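Local coordinates for protein pyruvate kinase 1 (Trypanosoma brucei brucei, PDB 4KCT) that catalyses the last step of glycolysis, passing the phosphoryl group of phosphoenolpyruvate to ADP to give pyruvate, and also has an intrinsic decarboxylase activity, at residues 18-23 with 353-358; 40-45 with 77-82; 383-388 with 491-496; 408-413 with 417-422; 441-446 with 458-463. All coordinates share one frame; numbering follows the deposited sequence.

Contact 1. Residues 18-23 with 353-358; sequences KHRANR and EAQSAT
The run-in to the first strand of a TIM barrel meets helix 340-356, which comes after the last strand, and here Gln355 makes the meeting by pairing its side-chain amide with the backbone of His19 and Ala21. Gln355 NE2 donates to His19 O over 2.9 Å in a nearly straight bond (N-H...O 168°), with that oxygen lying close to the plane of the amide. In return Ala21 N gives its hydrogen to Gln355 OE1 at 2.7 Å, arriving from above the plane of the side-chain carbonyl. The two bonds straddle Arg20, so the amide reads the peptide edge much as a neighbouring strand would. It reaches that far because the glutamine chain is extended, with CG opposite its own N across the CA-CB bond (chi1 171°). The contact thus joins the segment before the first barrel strand, 23-27, to the end of helix 340-356. Gln355 OE1 is gripped a second time by a water that donates to it at 2.6 Å, donates also to Asn22 OD1 and accepts from Asn22 N. The loop itself is braced by Arg23, whose NH1 donates to Arg20 O (2.9 Å) and to Asn22 O (3.0 Å). Outward, Ala21 shares a backbone bond with Ser437, and Glu353 forms a salt bridge with Lys274 of the second subunit.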
# COMPACT_ATOMS: atom_id res chain seq x y z
N LYS A 18 22.99 18.58 6.59
CA LYS A 18 24.23 19.35 6.46
C LYS A 18 24.52 19.70 5.00
O LYS A 18 25.20 20.68 4.72
CB LYS A 18 25.41 18.58 7.04
CG LYS A 18 25.36 18.43 8.55
CD LYS A 18 26.56 17.66 9.07
CE LYS A 18 26.44 16.18 8.76
NZ LYS A 18 27.52 15.40 9.43
N HIS A 19 24.07 18.88 4.06
CA HIS A 19 24.44 19.07 2.65
C HIS A 19 23.23 19.32 1.80
O HIS A 19 22.38 18.45 1.65
CB HIS A 19 25.23 17.87 2.14
CG HIS A 19 26.35 17.46 3.07
ND1 HIS A 19 27.37 18.30 3.39
CD2 HIS A 19 26.53 16.30 3.84
CE1 HIS A 19 28.17 17.70 4.32
NE2 HIS A 19 27.64 16.49 4.61
N ARG A 20 23.13 20.52 1.26
CA ARG A 20 21.93 20.92 0.54
C ARG A 20 21.89 20.14 -0.78
O ARG A 20 22.86 20.16 -1.54
CB ARG A 20 22.00 22.44 0.24
CG ARG A 20 20.93 22.94 -0.73
CD ARG A 20 20.80 24.46 -0.63
NE ARG A 20 22.10 25.14 -0.78
CZ ARG A 20 22.70 25.32 -1.96
NH1 ARG A 20 22.08 24.93 -3.08
NH2 ARG A 20 23.80 26.04 -2.05
N ALA A 21 20.76 19.52 -1.07
CA ALA A 21 20.61 18.72 -2.29
C ALA A 21 20.15 19.56 -3.48
O ALA A 21 20.54 19.30 -4.62
CB ALA A 21 19.64 17.58 -2.04
N ASN A 22 19.23 20.50 -3.24
CA ASN A 22 18.67 21.27 -4.36
C ASN A 22 19.59 22.39 -4.84
O ASN A 22 20.55 22.77 -4.14
CB ASN A 22 17.28 21.86 -3.99
CG ASN A 22 16.28 20.79 -3.66
OD1 ASN A 22 16.12 20.40 -2.49
ND2 ASN A 22 15.70 20.17 -4.71
N ARG A 23 19.35 22.87 -6.05
CA ARG A 23 20.31 23.75 -6.72
C ARG A 23 19.63 25.08 -7.07
O ARG A 23 18.44 25.11 -7.35
CB ARG A 23 20.86 23.09 -8.00
CG ARG A 23 21.65 21.79 -7.70
CD ARG A 23 22.93 22.11 -6.95
NE ARG A 23 23.64 20.88 -6.52
CZ ARG A 23 23.75 20.48 -5.25
NH1 ARG A 23 23.10 21.12 -4.27
NH2 ARG A 23 24.41 19.37 -4.97
N GLU A 353 15.61 23.18 4.71
CA GLU A 353 14.50 22.82 5.59
C GLU A 353 13.53 21.86 4.86
O GLU A 353 13.08 20.88 5.44
CB GLU A 353 13.72 24.05 6.07
CG GLU A 353 14.44 24.89 7.09
CD GLU A 353 14.53 24.23 8.46
OE1 GLU A 353 15.33 24.71 9.28
OE2 GLU A 353 13.72 23.33 8.75
N ALA A 354 13.16 22.21 3.63
CA ALA A 354 12.24 21.38 2.84
C ALA A 354 12.81 19.97 2.60
O ALA A 354 12.16 18.99 2.83
CB ALA A 354 11.94 22.05 1.49
N GLN A 355 14.07 19.92 2.18
CA GLN A 355 14.83 18.66 2.07
C GLN A 355 14.80 17.83 3.36
O GLN A 355 14.45 16.65 3.33
CB GLN A 355 16.29 19.00 1.69
CG GLN A 355 17.27 17.83 1.75
CD GLN A 355 18.69 18.28 1.48
OE1 GLN A 355 18.91 19.37 0.94
NE2 GLN A 355 19.66 17.45 1.84
N SER A 356 15.01 18.49 4.50
CA SER A 356 15.05 17.79 5.79
C SER A 356 13.66 17.27 6.20
O SER A 356 13.54 16.37 7.01
CB SER A 356 15.60 18.70 6.90
OG SER A 356 16.90 19.21 6.56
N ALA A 357 12.62 17.93 5.70
CA ALA A 357 11.24 17.53 5.97
C ALA A 357 10.70 16.46 4.99
O ALA A 357 9.57 16.00 5.13
CB ALA A 357 10.33 18.75 5.96
N THR A 358 11.51 16.08 4.01
CA THR A 358 11.07 15.15 2.97
C THR A 358 11.17 13.72 3.50
O THR A 358 12.14 13.36 4.14
CB THR A 358 11.94 15.31 1.71
OG1 THR A 358 11.81 16.66 1.23
CG2 THR A 358 11.51 14.31 0.61
O HOH W 1 18.00 21.19 -0.69

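Contact 2. Residues 40-45 with 77-82; sequences NLMKSG and LHIGIA
Met42 lays its extended side chain across Ile79 and rests its base against Leu77. The methyl Met42 CE comes to 3.8 Å from Ile79 CG1, and the sulfur follows, Met42 SD standing 4.0 Å from the same Ile79 CG1, so that thioether and isoleucine cross obliquely. Nearer the helix, Met42 CB meets Leu77 CD1 at 3.9 Å. The methionine reaches the residues just ahead of the strand because CG sits beside its backbone N, opposite the carbonyl carbon (chi1 -72°), and the chain runs straight from there. No hydrogen bond crosses between the segments; the join is apolar. Met42 stands in the last turn of its helix, where Asn40 O accepts from both Ser44 N (2.9 Å) and Ser44 OG (2.7 Å), which approach from opposite faces of the carbonyl plane. Gly45 then ends the helix in a Schellman motif, its positive phi (133°) accompanied by two weak bonds from Gly45 N to Leu41 O and Met42 O. In the TIM barrel, helix 35-44 here leans on the approach to strand 80-84, which lies in the sheet between strands 46-52 and 208-211, while Ala71 and Leu75 of helix 58-75 also pack against Met42.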
# COMPACT_ATOMS: atom_id res chain seq x y z
N ASN A 40 30.56 36.48 -4.23
CA ASN A 40 29.63 36.43 -3.13
C ASN A 40 28.38 35.61 -3.44
O ASN A 40 27.85 34.92 -2.56
CB ASN A 40 29.25 37.84 -2.69
CG ASN A 40 30.38 38.53 -1.95
OD1 ASN A 40 31.23 37.89 -1.37
ND2 ASN A 40 30.40 39.85 -2.00
N LEU A 41 27.85 35.75 -4.65
CA LEU A 41 26.71 34.94 -5.07
C LEU A 41 27.05 33.45 -4.99
O LEU A 41 26.23 32.64 -4.58
CB LEU A 41 26.29 35.29 -6.49
CG LEU A 41 25.15 36.27 -6.76
CD1 LEU A 41 24.53 36.02 -8.14
CD2 LEU A 41 24.08 36.26 -5.67
N MET A 42 28.23 33.09 -5.49
CA MET A 42 28.67 31.70 -5.46
C MET A 42 28.82 31.20 -4.02
O MET A 42 28.33 30.13 -3.67
CB MET A 42 30.00 31.56 -6.21
CG MET A 42 29.82 31.69 -7.71
SD MET A 42 31.39 31.93 -8.56
CE MET A 42 30.77 32.34 -10.21
N LYS A 43 29.45 32.00 -3.18
CA LYS A 43 29.57 31.63 -1.76
C LYS A 43 28.21 31.50 -1.13
O LYS A 43 28.01 30.68 -0.26
CB LYS A 43 30.41 32.64 -0.99
CG LYS A 43 31.88 32.58 -1.34
CD LYS A 43 32.57 33.84 -0.84
CE LYS A 43 34.06 33.67 -0.80
NZ LYS A 43 34.66 34.86 -0.12
N SER A 44 27.27 32.30 -1.59
CA SER A 44 25.92 32.27 -1.00
C SER A 44 25.11 31.05 -1.44
O SER A 44 24.13 30.67 -0.77
CB SER A 44 25.16 33.56 -1.35
OG SER A 44 25.78 34.69 -0.77
N GLY A 45 25.48 30.47 -2.59
CA GLY A 45 24.84 29.23 -3.06
C GLY A 45 24.38 29.18 -4.52
O GLY A 45 23.73 28.21 -4.94
N LEU A 77 35.51 26.69 -8.22
CA LEU A 77 34.18 26.11 -8.42
C LEU A 77 33.89 25.86 -9.90
O LEU A 77 34.38 26.56 -10.77
CB LEU A 77 33.12 27.04 -7.85
CG LEU A 77 33.26 27.35 -6.36
CD1 LEU A 77 32.18 28.34 -5.93
CD2 LEU A 77 33.17 26.07 -5.55
N HIS A 78 32.95 24.95 -10.15
CA HIS A 78 32.43 24.72 -11.48
C HIS A 78 31.04 25.29 -11.50
O HIS A 78 30.17 24.80 -10.78
CB HIS A 78 32.33 23.22 -11.73
CG HIS A 78 33.66 22.52 -11.69
ND1 HIS A 78 34.63 22.76 -12.60
CD2 HIS A 78 34.17 21.57 -10.81
CE1 HIS A 78 35.72 22.03 -12.29
NE2 HIS A 78 35.42 21.26 -11.23
N ILE A 79 30.85 26.38 -12.24
CA ILE A 79 29.54 27.06 -12.26
C ILE A 79 28.95 26.99 -13.67
O ILE A 79 29.63 27.31 -14.64
CB ILE A 79 29.68 28.53 -11.82
CG1 ILE A 79 30.25 28.59 -10.38
CG2 ILE A 79 28.38 29.31 -12.01
CD1 ILE A 79 29.35 27.98 -9.32
N GLY A 80 27.70 26.51 -13.79
CA GLY A 80 27.03 26.43 -15.07
C GLY A 80 26.72 27.83 -15.59
O GLY A 80 26.38 28.72 -14.81
N ILE A 81 26.76 28.00 -16.91
CA ILE A 81 26.32 29.24 -17.52
C ILE A 81 25.16 28.96 -18.50
O ILE A 81 25.27 28.09 -19.38
CB ILE A 81 27.48 29.96 -18.26
CG1 ILE A 81 28.53 30.44 -17.26
CG2 ILE A 81 26.94 31.16 -19.06
CD1 ILE A 81 29.83 30.97 -17.92
N ALA A 82 24.01 29.58 -18.25
CA ALA A 82 22.81 29.35 -19.04
C ALA A 82 22.47 30.57 -19.87
O ALA A 82 22.46 31.68 -19.37
CB ALA A 82 21.61 28.97 -18.14

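Contact 3. Residues 383-388 with 491-496; sequences SSAVAS and NQTRLI
A helix packs on the edge strand of a sheet here, in the C-terminal alpha/beta domain, through Ala385 against Thr493 and, one turn on, Ser388 against Leu495. The first pair is tight: Ala385 CB lies 3.4 Å from Thr493 CG2, closer than two carbons usually settle, and Thr493 OG1 stands 3.9 Å from the same Ala385 CB. In Thr493, OG1 sits beside the backbone N (chi1 -41°), which puts the methyl CG2 opposite that N and against the alanine. Helix 377-392 rests directly on the strand; the CA atoms of Ala385 and Thr493 are 6.1 Å apart. Strand 492-497 is the outermost within this chain of a mixed sheet, antiparallel to its neighbour 476-481, but Gln492, Thr493 and Arg494 pair with a strand of the third subunit, so the sheet runs on across the tetramer interface between C-terminal domains. Arg494 adds a salt bridge to Asp483 of that subunit. The second pair is less certain, because Ser388 occupies two conformers: in one of them Leu495 CD2 touches Ser388 OG at 3.8 Å and the hydroxyl turns back to donate to Ala385 O (2.7 Å) in the same helix, and both distances hold for that conformer alone.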
# COMPACT_ATOMS: atom_id res chain seq x y z
N SER A 383 19.39 2.35 -9.73
CA SER A 383 18.28 2.30 -8.79
C SER A 383 18.56 1.37 -7.60
O SER A 383 18.29 1.74 -6.45
CB SER A 383 16.97 1.92 -9.48
OG SER A 383 16.95 0.58 -9.84
N SER A 384 19.25 0.25 -7.83
CA SER A 384 19.59 -0.63 -6.73
C SER A 384 20.74 -0.07 -5.88
O SER A 384 20.83 -0.34 -4.69
CB SER A 384 19.90 -2.04 -7.24
OG SER A 384 18.70 -2.70 -7.64
N ALA A 385 21.62 0.72 -6.51
CA ALA A 385 22.67 1.44 -5.75
C ALA A 385 22.03 2.39 -4.74
O ALA A 385 22.45 2.45 -3.59
CB ALA A 385 23.60 2.21 -6.68
N VAL A 386 21.02 3.15 -5.18
CA VAL A 386 20.32 4.06 -4.27
C VAL A 386 19.61 3.28 -3.15
O VAL A 386 19.65 3.66 -1.98
CB VAL A 386 19.31 4.99 -5.01
CG1 VAL A 386 18.44 5.76 -4.00
CG2 VAL A 386 20.05 5.97 -5.90
N ALA A 387 18.95 2.18 -3.52
CA ALA A 387 18.36 1.32 -2.51
C ALA A 387 19.38 0.89 -1.45
O ALA A 387 19.09 0.93 -0.23
CB ALA A 387 17.67 0.10 -3.15
N SER A 388 20.55 0.43 -1.89
CA SER A 388 21.57 -0.02 -0.95
C SER A 388 22.06 1.12 -0.05
O SER A 388 22.32 0.90 1.12
CB SER A 388 22.75 -0.73 -1.67
OG SER A 388 23.48 0.15 -2.51
N ASN A 491 27.92 -0.96 -14.94
CA ASN A 491 27.22 -2.22 -14.68
C ASN A 491 27.48 -2.77 -13.29
O ASN A 491 27.16 -3.92 -13.01
CB ASN A 491 27.60 -3.28 -15.74
CG ASN A 491 29.01 -3.83 -15.53
OD1 ASN A 491 29.95 -3.08 -15.24
ND2 ASN A 491 29.14 -5.18 -15.59
N GLN A 492 28.08 -1.95 -12.42
CA GLN A 492 28.62 -2.46 -11.16
C GLN A 492 28.30 -1.45 -10.03
O GLN A 492 28.45 -0.25 -10.23
CB GLN A 492 30.15 -2.63 -11.28
CG GLN A 492 30.82 -3.06 -9.99
CD GLN A 492 32.32 -3.23 -10.14
OE1 GLN A 492 33.12 -2.39 -9.67
NE2 GLN A 492 32.71 -4.29 -10.80
N THR A 493 27.91 -1.95 -8.85
CA THR A 493 27.85 -1.13 -7.63
C THR A 493 28.61 -1.86 -6.54
O THR A 493 28.49 -3.09 -6.42
CB THR A 493 26.40 -1.06 -7.08
OG1 THR A 493 25.46 -0.91 -8.15
CG2 THR A 493 26.24 0.10 -6.08
N ARG A 494 29.30 -1.10 -5.69
CA ARG A 494 30.10 -1.68 -4.57
C ARG A 494 29.79 -0.85 -3.33
O ARG A 494 29.68 0.37 -3.43
CB ARG A 494 31.60 -1.50 -4.83
CG ARG A 494 32.16 -2.29 -6.00
CD ARG A 494 33.65 -2.16 -6.01
NE ARG A 494 34.12 -0.90 -6.58
CZ ARG A 494 35.34 -0.42 -6.34
NH1 ARG A 494 36.16 -1.08 -5.53
NH2 ARG A 494 35.77 0.65 -6.98
N LEU A 495 29.79 -1.48 -2.17
CA LEU A 495 29.82 -0.74 -0.91
C LEU A 495 31.24 -0.75 -0.40
O LEU A 495 31.80 -1.82 -0.19
CB LEU A 495 28.92 -1.38 0.14
CG LEU A 495 27.44 -1.60 -0.20
CD1 LEU A 495 26.55 -1.52 1.04
CD2 LEU A 495 26.98 -0.66 -1.27
N ILE A 496 31.81 0.42 -0.19
CA ILE A 496 33.20 0.55 0.24
C ILE A 496 33.24 1.34 1.55
O ILE A 496 32.53 2.33 1.69
CB ILE A 496 34.01 1.28 -0.83
CG1 ILE A 496 34.12 0.39 -2.07
CG2 ILE A 496 35.41 1.63 -0.33
CD1 ILE A 496 34.69 1.11 -3.27

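Contact 4. Residues 408-413 with 417-422; sequences RLISKY and CPIICV
Ser411 OG is held by a hydrogen bond to the backbone O of Arg436, while Ile419 rests on the serine's CB and on the backbone beside it. Helix 405-412 and strand 419-423 are the second and third members of a beta-alpha-beta unit begun by strand 396-400, and the contact closes the turn that carries the chain from helix back into the sheet. Ile419 does most of the reaching: its CD1 methyl lies 3.6 Å from Ser411 CA, the same from Ser411 N, and 3.8 Å from Ser411 CB, so the methyl sits against the helix backbone itself. Ile410 shares it: with CG1 beside the backbone N (chi1 -65°), CG2 is the branch opposite that N and the one that touches. The two isoleucine chains lie side by side, pointing opposite ways. The serine's first torsion of -176° carries OG opposite its own N, where it meets Arg436. Within the helix, Lys412 N is bonded to Arg408 O at 2.9 Å. All three touching residues are buried, with Val399 of the first strand and Cys382 of helix 377-392 also lying on Ile410. A bound 2,6-di-O-phosphono-beta-D-fructofuranose is about 8 Å from the side chain of Ile410. Between the isoleucines the nearest approach, Ile410 CG2 to Ile419 CD1, measures 3.6 Å.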
# COMPACT_ATOMS: atom_id res chain seq x y z
N ARG A 408 22.95 11.70 -13.47
CA ARG A 408 21.52 12.01 -13.53
C ARG A 408 20.64 10.78 -13.23
O ARG A 408 19.55 10.91 -12.69
CB ARG A 408 21.16 12.62 -14.90
CG ARG A 408 21.69 14.05 -15.07
CD ARG A 408 21.14 14.71 -16.35
NE ARG A 408 21.86 14.24 -17.53
CZ ARG A 408 23.01 14.74 -17.96
NH1 ARG A 408 23.60 15.79 -17.35
NH2 ARG A 408 23.61 14.17 -18.98
N LEU A 409 21.09 9.61 -13.66
CA LEU A 409 20.35 8.38 -13.42
C LEU A 409 20.29 8.00 -11.93
O LEU A 409 19.28 7.50 -11.46
CB LEU A 409 20.97 7.22 -14.23
CG LEU A 409 20.11 6.00 -14.56
CD1 LEU A 409 18.71 6.41 -15.09
CD2 LEU A 409 20.86 5.12 -15.59
N ILE A 410 21.37 8.21 -11.21
CA ILE A 410 21.35 8.07 -9.75
C ILE A 410 20.51 9.12 -9.06
O ILE A 410 19.67 8.80 -8.21
CB ILE A 410 22.76 8.10 -9.18
CG1 ILE A 410 23.55 6.87 -9.68
CG2 ILE A 410 22.71 8.14 -7.64
CD1 ILE A 410 25.01 6.89 -9.23
N SER A 411 20.66 10.38 -9.47
CA SER A 411 19.83 11.47 -8.92
C SER A 411 18.33 11.24 -9.17
O SER A 411 17.49 11.61 -8.35
CB SER A 411 20.26 12.83 -9.50
OG SER A 411 19.51 13.89 -8.89
N LYS A 412 18.01 10.58 -10.28
CA LYS A 412 16.62 10.30 -10.61
C LYS A 412 15.94 9.56 -9.42
O LYS A 412 14.74 9.75 -9.16
CB LYS A 412 16.55 9.44 -11.88
CG LYS A 412 15.21 8.79 -12.12
CD LYS A 412 15.22 8.02 -13.46
CE LYS A 412 13.83 7.47 -13.77
NZ LYS A 412 13.80 6.77 -15.09
N TYR A 413 16.70 8.71 -8.73
CA TYR A 413 16.12 7.89 -7.65
C TYR A 413 16.22 8.55 -6.28
O TYR A 413 15.75 8.00 -5.28
CB TYR A 413 16.72 6.47 -7.65
CG TYR A 413 16.21 5.66 -8.81
CD1 TYR A 413 14.90 5.12 -8.78
CD2 TYR A 413 16.84 5.72 -10.05
CE1 TYR A 413 14.36 4.47 -9.89
CE2 TYR A 413 16.27 5.13 -11.18
CZ TYR A 413 15.02 4.53 -11.09
OH TYR A 413 14.43 3.99 -12.22
N CYS A 417 21.51 11.45 0.32
CA CYS A 417 22.92 11.84 0.59
C CYS A 417 23.48 12.51 -0.66
O CYS A 417 22.91 12.37 -1.72
CB CYS A 417 23.77 10.61 0.94
SG CYS A 417 23.72 9.30 -0.33
N PRO A 418 24.71 13.08 -0.56
CA PRO A 418 25.35 13.65 -1.74
C PRO A 418 25.73 12.57 -2.78
O PRO A 418 26.03 11.41 -2.41
CB PRO A 418 26.63 14.29 -1.17
CG PRO A 418 26.29 14.57 0.26
CD PRO A 418 25.42 13.42 0.68
N ILE A 419 25.66 12.94 -4.04
CA ILE A 419 26.17 12.09 -5.11
C ILE A 419 27.44 12.73 -5.67
O ILE A 419 27.39 13.74 -6.39
CB ILE A 419 25.18 12.00 -6.26
CG1 ILE A 419 23.82 11.50 -5.77
CG2 ILE A 419 25.73 11.14 -7.41
CD1 ILE A 419 22.73 11.68 -6.82
N ILE A 420 28.59 12.19 -5.28
CA ILE A 420 29.85 12.66 -5.82
C ILE A 420 30.07 12.08 -7.21
O ILE A 420 30.04 10.87 -7.38
CB ILE A 420 31.02 12.24 -4.91
CG1 ILE A 420 30.82 12.84 -3.50
CG2 ILE A 420 32.35 12.68 -5.52
CD1 ILE A 420 31.74 12.24 -2.46
N CYS A 421 30.22 12.94 -8.21
CA CYS A 421 30.45 12.48 -9.55
C CYS A 421 31.88 12.86 -9.97
O CYS A 421 32.24 14.06 -10.02
CB CYS A 421 29.45 13.12 -10.52
SG CYS A 421 29.81 12.72 -12.26
N VAL A 422 32.70 11.85 -10.24
CA VAL A 422 34.01 12.08 -10.84
C VAL A 422 33.90 12.00 -12.35
O VAL A 422 33.43 10.98 -12.92
CB VAL A 422 35.06 11.07 -10.34
CG1 VAL A 422 36.42 11.37 -10.99
CG2 VAL A 422 35.18 11.16 -8.82

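Contact 5. Residues 441-446 with 458-463; sequences VFYDAA and VKLGLD
The Tyr443 ring meets Leu460 at its edge, where the CD2 methyl lies near the ring plane and 4.1 Å from Tyr443 CD1. The neighbouring ring, Phe442, has Asp444 N 4.1 Å above one face and displaced toward the rim, while Leu426 and Cys429 of helix 426-431 also touch this phenylalanine. Leu460 is the hub of the contact. Its CD2 reaches Phe442 O at 3.5 Å and Tyr443 CB at 3.9 Å, and its CG stands 4.0 Å from Val441 CG1, so one leucine lies along the end of the strand. A first torsion of -174° sets Leu460 CG opposite its backbone N and sends the branch out from the helix toward the strand. The tyrosine hydroxyl is occupied farther off by Gly449 O. On the helix, Lys459 NZ forms a salt bridge with Asp463 OD2 at 2.9 Å, one turn along, using that oxygen's syn lone pair. Asp444 caps the following helix, its OD1 taking Lys447 N. Strand 438-442, outermost in this chain's sheet, is thereby covered by helix 455-467, with Val422 of the adjoining strand 419-423 packed against both Tyr443 and Leu460.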
# COMPACT_ATOMS: atom_id res chain seq x y z
N VAL A 441 33.65 16.45 -9.31
CA VAL A 441 35.09 16.59 -9.21
C VAL A 441 35.69 16.24 -10.55
O VAL A 441 35.33 15.22 -11.14
CB VAL A 441 35.70 15.62 -8.17
CG1 VAL A 441 37.14 16.02 -7.86
CG2 VAL A 441 34.89 15.63 -6.90
N PHE A 442 36.61 17.06 -11.02
CA PHE A 442 37.19 16.85 -12.33
C PHE A 442 38.42 15.94 -12.26
O PHE A 442 39.35 16.19 -11.48
CB PHE A 442 37.57 18.19 -12.94
CG PHE A 442 38.26 18.09 -14.27
CD1 PHE A 442 37.63 17.48 -15.35
CD2 PHE A 442 39.53 18.63 -14.45
CE1 PHE A 442 38.25 17.44 -16.60
CE2 PHE A 442 40.15 18.60 -15.69
CZ PHE A 442 39.52 17.99 -16.76
N TYR A 443 38.44 14.89 -13.08
CA TYR A 443 39.63 14.06 -13.27
C TYR A 443 40.27 14.40 -14.59
O TYR A 443 39.67 14.22 -15.65
CB TYR A 443 39.27 12.56 -13.26
CG TYR A 443 40.48 11.63 -13.55
CD1 TYR A 443 41.43 11.36 -12.56
CD2 TYR A 443 40.66 11.04 -14.80
CE1 TYR A 443 42.55 10.56 -12.82
CE2 TYR A 443 41.78 10.23 -15.07
CZ TYR A 443 42.70 9.98 -14.05
OH TYR A 443 43.79 9.17 -14.27
N ASP A 444 41.51 14.89 -14.54
CA ASP A 444 42.23 15.30 -15.74
C ASP A 444 43.00 14.14 -16.38
O ASP A 444 44.13 13.86 -16.00
CB ASP A 444 43.18 16.44 -15.40
CG ASP A 444 43.74 17.13 -16.64
OD1 ASP A 444 43.79 16.49 -17.71
OD2 ASP A 444 44.07 18.32 -16.54
N ALA A 445 42.38 13.48 -17.36
CA ALA A 445 42.93 12.23 -17.88
C ALA A 445 44.17 12.48 -18.74
O ALA A 445 45.10 11.67 -18.75
CB ALA A 445 41.88 11.46 -18.66
N ALA A 446 44.22 13.65 -19.38
CA ALA A 446 45.43 14.06 -20.10
C ALA A 446 46.63 14.23 -19.16
O ALA A 446 47.75 13.88 -19.51
CB ALA A 446 45.18 15.34 -20.89
N VAL A 458 38.32 6.64 -8.59
CA VAL A 458 37.66 6.30 -7.34
C VAL A 458 38.39 6.90 -6.17
O VAL A 458 37.77 7.44 -5.26
CB VAL A 458 37.49 4.77 -7.16
CG1 VAL A 458 37.07 4.45 -5.73
CG2 VAL A 458 36.44 4.24 -8.15
N LYS A 459 39.71 6.80 -6.18
CA LYS A 459 40.52 7.45 -5.16
C LYS A 459 40.26 8.96 -5.08
O LYS A 459 40.09 9.50 -3.99
CB LYS A 459 42.02 7.17 -5.37
CG LYS A 459 42.95 7.82 -4.34
CD LYS A 459 44.35 7.23 -4.42
CE LYS A 459 45.40 8.14 -3.80
NZ LYS A 459 44.90 8.85 -2.58
N LEU A 460 40.21 9.64 -6.23
CA LEU A 460 39.96 11.08 -6.25
C LEU A 460 38.62 11.37 -5.58
O LEU A 460 38.51 12.27 -4.72
CB LEU A 460 39.95 11.59 -7.70
CG LEU A 460 39.84 13.09 -7.96
CD1 LEU A 460 41.07 13.83 -7.42
CD2 LEU A 460 39.70 13.33 -9.47
N GLY A 461 37.60 10.59 -5.95
CA GLY A 461 36.26 10.75 -5.40
C GLY A 461 36.18 10.52 -3.91
O GLY A 461 35.52 11.27 -3.19
N LEU A 462 36.84 9.46 -3.44
CA LEU A 462 36.83 9.15 -1.99
C LEU A 462 37.65 10.18 -1.18
O LEU A 462 37.27 10.55 -0.06
CB LEU A 462 37.36 7.73 -1.76
CG LEU A 462 36.45 6.60 -2.28
CD1 LEU A 462 37.06 5.21 -2.04
CD2 LEU A 462 35.04 6.68 -1.71
N ASP A 463 38.74 10.66 -1.76
CA ASP A 463 39.52 11.74 -1.12
C ASP A 463 38.71 13.01 -1.05
O ASP A 463 38.72 13.72 -0.03
CB ASP A 463 40.80 12.01 -1.90
CG ASP A 463 41.88 10.95 -1.65
OD1 ASP A 463 41.71 10.12 -0.73
OD2 ASP A 463 42.82 10.87 -2.46

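Overall arrangement
The five contacts divide by domain and by chemistry. Contacts 1 and 2 belong to the barrel domain and touch where Arg20 packs on Gly45; the first is polar and water-assisted, the second apolar and more buried. Contacts 3, 4 and 5 all reach the mixed sheet of the C-terminal domain, 4 and 5 through its neighbouring strands 419-423 and 438-442. There the touching is mostly apolar, with no hydrogen bond across any of the three, buried in contacts 3 and 4 and partly buried in contact 5. Only contacts 1 and 3 include residues that meet other subunits. Among the places where the domains meet are His19 of contact 1 on Pro418 of contact 4 and His78 of contact 2 on Phe442 of contact 5.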